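Local structure of cellulosome anchoring protein cohesin region (Clostridium thermocellum, 4DH2) at residues L17-E22 against S139-F144; Q47-S52 against G102-D107. The protein binds a type I dockerin through this cohesin domain, consistent with a role in attaching cellulosome components to the cell surface. All coordinates share one frame; numbering follows the deposited sequence.

Contact 1: L17-E22 against S139-F144; sequences LDVLVE and SNFCDF
Phe141 reaches across to Leu17 and Val19, and its ring touches both. Leu17 and the phenylalanine meet at roughly a right angle, and both leucine methyls lie on one side of the ring: CD2 lies 3.8 Å from Phe141 CD1, while CD1 stands over the face, 4.2 Å from Phe141 CE1. The leucine CG is tucked between its own backbone N and carbonyl carbon (chi1 56°), which turns this methyl pair toward the aromatic. Val19 approaches the far end of the ring from the opposite direction to the phenylalanine side chain. Its CG2 touches Phe141 CZ at 3.9 Å, oblique to the ring, on the same side of the ring plane as the leucine.

These residues belong to the hydrophobic interior of the cohesin jelly-roll sandwich. Strands 15-27 and 129-142 are not direct neighbours, for strand 149-161 runs between them, parallel to the first and antiparallel to the second. Leu17 and Val19 are hydrogen-bonded to that middle strand through their backbones, and Phe141 packs on its small Ala151. The CA atoms of Leu17 and Phe141 are therefore 9.4 Å apart, and the bulk of the aromatic does most of the bridging.

Ser139 OG sits at the ring edge, in its plane, 3.3 Å from Phe141 CE2. The ring of Phe38, steeply inclined to that of Phe141, adds to the packing, and Val19 also touches Phe38. On the outward side of strand 129-142, Asn140 and Cys142 pack against Ile18 of the dockerin chain.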
# COMPACT_ATOMS: atom_id res chain seq x y z
N LEU A 17 -10.22 -7.84 -7.99
CA LEU A 17 -11.09 -6.97 -7.20
C LEU A 17 -11.02 -5.56 -7.78
O LEU A 17 -10.26 -5.27 -8.71
CB LEU A 17 -10.71 -6.96 -5.72
CG LEU A 17 -9.26 -6.56 -5.42
CD1 LEU A 17 -9.08 -5.10 -5.39
CD2 LEU A 17 -8.84 -7.20 -4.09
N ASP A 18 -11.86 -4.70 -7.22
CA ASP A 18 -11.90 -3.31 -7.61
C ASP A 18 -11.47 -2.45 -6.42
O ASP A 18 -11.87 -2.73 -5.29
CB ASP A 18 -13.32 -2.90 -8.01
CG ASP A 18 -13.77 -3.58 -9.29
OD1 ASP A 18 -13.47 -3.07 -10.36
OD2 ASP A 18 -14.42 -4.61 -9.19
N VAL A 19 -10.67 -1.43 -6.71
CA VAL A 19 -10.24 -0.47 -5.71
C VAL A 19 -10.78 0.90 -6.13
O VAL A 19 -10.52 1.35 -7.25
CB VAL A 19 -8.71 -0.42 -5.63
CG1 VAL A 19 -8.27 0.56 -4.59
CG2 VAL A 19 -8.15 -1.79 -5.34
N LEU A 20 -11.52 1.56 -5.23
CA LEU A 20 -12.18 2.84 -5.55
C LEU A 20 -11.82 3.94 -4.57
O LEU A 20 -11.73 3.69 -3.36
CB LEU A 20 -13.69 2.65 -5.51
CG LEU A 20 -14.30 1.54 -6.36
CD1 LEU A 20 -14.38 0.25 -5.58
CD2 LEU A 20 -15.69 1.93 -6.84
N VAL A 21 -11.57 5.13 -5.09
CA VAL A 21 -11.51 6.31 -4.24
C VAL A 21 -12.93 6.88 -4.22
O VAL A 21 -13.46 7.23 -5.27
CB VAL A 21 -10.55 7.34 -4.79
CG1 VAL A 21 -10.58 8.62 -3.91
CG2 VAL A 21 -9.15 6.79 -4.87
N GLU A 22 -13.55 6.95 -3.05
CA GLU A 22 -14.91 7.44 -2.96
C GLU A 22 -14.92 8.98 -2.95
O GLU A 22 -14.40 9.60 -2.03
CB GLU A 22 -15.60 6.89 -1.73
CG GLU A 22 -15.73 5.36 -1.74
CD GLU A 22 -16.49 4.83 -2.97
OE1 GLU A 22 -17.34 5.56 -3.53
OE2 GLU A 22 -16.21 3.69 -3.39
N SER A 139 0.34 -1.12 -7.42
CA SER A 139 -0.69 -1.82 -6.73
C SER A 139 -0.37 -3.29 -6.92
O SER A 139 -0.29 -3.78 -8.04
CB SER A 139 -2.03 -1.50 -7.37
OG SER A 139 -3.04 -2.37 -6.95
N ASN A 140 -0.23 -3.99 -5.80
CA ASN A 140 0.10 -5.40 -5.81
C ASN A 140 -0.72 -6.10 -4.72
O ASN A 140 -0.71 -5.65 -3.57
CB ASN A 140 1.57 -5.61 -5.46
CG ASN A 140 2.49 -5.28 -6.59
OD1 ASN A 140 2.33 -5.78 -7.72
ND2 ASN A 140 3.50 -4.46 -6.31
N PHE A 141 -1.44 -7.16 -5.09
CA PHE A 141 -2.25 -7.92 -4.14
C PHE A 141 -1.97 -9.40 -4.35
O PHE A 141 -1.74 -9.83 -5.48
CB PHE A 141 -3.75 -7.75 -4.40
CG PHE A 141 -4.31 -6.39 -4.08
CD1 PHE A 141 -5.27 -6.23 -3.11
CD2 PHE A 141 -3.92 -5.29 -4.81
CE1 PHE A 141 -5.79 -5.01 -2.82
CE2 PHE A 141 -4.47 -4.05 -4.54
CZ PHE A 141 -5.38 -3.91 -3.55
N CYS A 142 -2.04 -10.20 -3.30
CA CYS A 142 -1.94 -11.64 -3.47
C CYS A 142 -2.78 -12.40 -2.46
O CYS A 142 -3.23 -11.83 -1.43
CB CYS A 142 -0.50 -12.13 -3.42
SG CYS A 142 0.28 -12.10 -1.74
N ASP A 143 -3.01 -13.68 -2.76
CA ASP A 143 -3.73 -14.55 -1.85
C ASP A 143 -2.77 -15.32 -0.96
O ASP A 143 -1.56 -15.09 -1.00
CB ASP A 143 -4.72 -15.47 -2.57
CG ASP A 143 -4.09 -16.57 -3.36
OD1 ASP A 143 -2.87 -16.83 -3.26
OD2 ASP A 143 -4.89 -17.25 -4.07
N PHE A 144 -3.34 -16.20 -0.15
CA PHE A 144 -2.54 -16.97 0.81
C PHE A 144 -1.43 -17.76 0.13
O PHE A 144 -0.31 -17.90 0.67
CB PHE A 144 -3.41 -17.92 1.61
CG PHE A 144 -2.62 -18.70 2.60
CD1 PHE A 144 -2.30 -18.15 3.81
CD2 PHE A 144 -2.20 -19.98 2.30
CE1 PHE A 144 -1.56 -18.88 4.73
CE2 PHE A 144 -1.46 -20.70 3.20
CZ PHE A 144 -1.15 -20.14 4.42

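Contact 2: Q47-S52 against G102-D107; sequences QSFNLS and GLIKTD
A classic beta bulge, in which Gln47 and Ser48 both face Cys142, lies in this part of the chain beside strand 129-142, and here the loop between strands 88-94 and 108-117 comes up against it. Leu103 brings a single methyl to Gln47: CD2 is 3.6 Å from Gln47 CA and also 3.6 Å from Gln47 OE1, a van der Waals approach to the amide oxygen. The glutamine starts out away from the loop, with CG anti to its backbone N (chi1 164°), and a bend at chi2 (73°) brings OE1 back to the leucine methyl. Its amide is gripped from elsewhere: NE2 donates to Asp94 OD1 and to Asp95 O, which fixes the amide's rotation, and OE1 receives a weak hydrogen bond from Arg26 of the dockerin chain.

Two residues further along, Phe49 turns inward toward the same loop. Ile104 meets it at about a right angle, its CD1 lying in the ring plane at the edge, 3.8 Å from Phe49 CE2. This is an edge contact, and neither ring face is used by the isoleucine.

Ile104 packs as well on Phe93 of strand 88-94 and on Ile71, so the loop closes one end of the sandwich core. Strand 48-54 itself runs antiparallel between strands 129-142 and 88-94.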
# COMPACT_ATOMS: atom_id res chain seq x y z
N GLN A 47 -4.25 -12.05 1.27
CA GLN A 47 -3.17 -12.20 2.25
C GLN A 47 -2.40 -10.90 2.45
O GLN A 47 -2.04 -10.52 3.58
CB GLN A 47 -2.23 -13.30 1.76
CG GLN A 47 -0.87 -13.35 2.44
CD GLN A 47 -0.98 -13.88 3.85
OE1 GLN A 47 -1.57 -14.93 4.08
NE2 GLN A 47 -0.44 -13.14 4.81
N SER A 48 -2.12 -10.21 1.35
CA SER A 48 -1.30 -9.03 1.44
C SER A 48 -1.58 -8.08 0.28
O SER A 48 -1.90 -8.53 -0.83
CB SER A 48 0.17 -9.40 1.41
OG SER A 48 1.01 -8.25 1.43
N PHE A 49 -1.43 -6.79 0.53
CA PHE A 49 -1.47 -5.83 -0.56
C PHE A 49 -0.60 -4.65 -0.26
O PHE A 49 -0.32 -4.34 0.90
CB PHE A 49 -2.90 -5.38 -0.90
CG PHE A 49 -3.56 -4.48 0.14
CD1 PHE A 49 -3.27 -3.12 0.21
CD2 PHE A 49 -4.48 -5.00 1.03
CE1 PHE A 49 -3.91 -2.32 1.13
CE2 PHE A 49 -5.11 -4.22 1.95
CZ PHE A 49 -4.82 -2.87 2.01
N ASN A 50 -0.15 -4.00 -1.33
CA ASN A 50 0.71 -2.84 -1.24
C ASN A 50 0.20 -1.94 -2.36
O ASN A 50 0.13 -2.37 -3.53
CB ASN A 50 2.13 -3.35 -1.44
CG ASN A 50 3.24 -2.30 -1.35
OD1 ASN A 50 4.27 -2.50 -1.98
ND2 ASN A 50 3.07 -1.22 -0.57
N LEU A 51 -0.21 -0.72 -1.98
CA LEU A 51 -0.93 0.18 -2.89
C LEU A 51 -0.43 1.60 -2.61
O LEU A 51 -0.23 1.95 -1.44
CB LEU A 51 -2.43 0.06 -2.56
CG LEU A 51 -3.46 0.94 -3.25
CD1 LEU A 51 -3.32 0.77 -4.72
CD2 LEU A 51 -4.81 0.47 -2.80
N SER A 52 -0.24 2.41 -3.67
CA SER A 52 0.12 3.84 -3.54
C SER A 52 -0.97 4.71 -4.13
O SER A 52 -1.55 4.37 -5.21
CB SER A 52 1.40 4.16 -4.34
OG SER A 52 2.53 3.55 -3.75
N GLY A 102 -6.63 -14.23 9.04
CA GLY A 102 -6.90 -12.82 8.99
C GLY A 102 -6.84 -12.29 7.57
O GLY A 102 -6.37 -11.17 7.34
N LEU A 103 -7.30 -13.10 6.61
CA LEU A 103 -7.35 -12.66 5.22
C LEU A 103 -8.48 -11.69 5.04
O LEU A 103 -9.51 -11.78 5.73
CB LEU A 103 -7.58 -13.86 4.28
CG LEU A 103 -6.60 -15.03 4.44
CD1 LEU A 103 -7.04 -16.23 3.61
CD2 LEU A 103 -5.15 -14.60 4.11
N ILE A 104 -8.34 -10.77 4.09
CA ILE A 104 -9.45 -9.87 3.81
C ILE A 104 -10.38 -10.52 2.79
O ILE A 104 -9.95 -10.80 1.67
CB ILE A 104 -8.97 -8.51 3.30
CG1 ILE A 104 -8.11 -7.83 4.37
CG2 ILE A 104 -10.15 -7.61 2.95
CD1 ILE A 104 -7.43 -6.58 3.88
N LYS A 105 -11.62 -10.78 3.20
CA LYS A 105 -12.59 -11.53 2.38
C LYS A 105 -13.87 -10.76 2.13
O LYS A 105 -14.79 -11.27 1.48
CB LYS A 105 -12.96 -12.85 3.07
CG LYS A 105 -11.80 -13.79 3.26
CD LYS A 105 -12.23 -15.04 4.03
CE LYS A 105 -11.16 -16.09 3.98
NZ LYS A 105 -11.50 -17.30 4.82
N THR A 106 -13.93 -9.54 2.65
CA THR A 106 -15.15 -8.74 2.68
C THR A 106 -14.99 -7.39 1.96
O THR A 106 -13.95 -6.75 2.08
CB THR A 106 -15.49 -8.44 4.14
OG1 THR A 106 -15.67 -9.69 4.82
CG2 THR A 106 -16.77 -7.61 4.23
N ASP A 107 -16.03 -6.96 1.24
CA ASP A 107 -16.02 -5.67 0.56
C ASP A 107 -16.22 -4.54 1.56
O ASP A 107 -16.90 -4.72 2.57
CB ASP A 107 -17.15 -5.57 -0.45
CG ASP A 107 -16.96 -6.47 -1.63
OD1 ASP A 107 -16.01 -7.26 -1.60
OD2 ASP A 107 -17.78 -6.38 -2.59

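Contacts 1 and 2 lie with their centres 7 Å apart and meet along neighbouring strands 129-142 and 48-54. Probable backbone hydrogen bonds join them: Asn140 N to Asn50 O at 2.8 Å and Cys142 O to Gln47 N at 2.9 Å. Inside the sandwich the rings of Phe141 and Phe49 lie about 20° from parallel, Phe49 on the ring face opposite Leu17, with Phe141 CD1 3.4 Å from Phe49 CB. Phe141, touching 17-22, and Phe49, touching 102-107, thus connect the two contacts through their own packing. On the outward side, Ile18 of the dockerin chain spans both strands, reaching Ser48 and Asn50 as well, while Arg26 of that chain makes a cation-pi contact with Phe144.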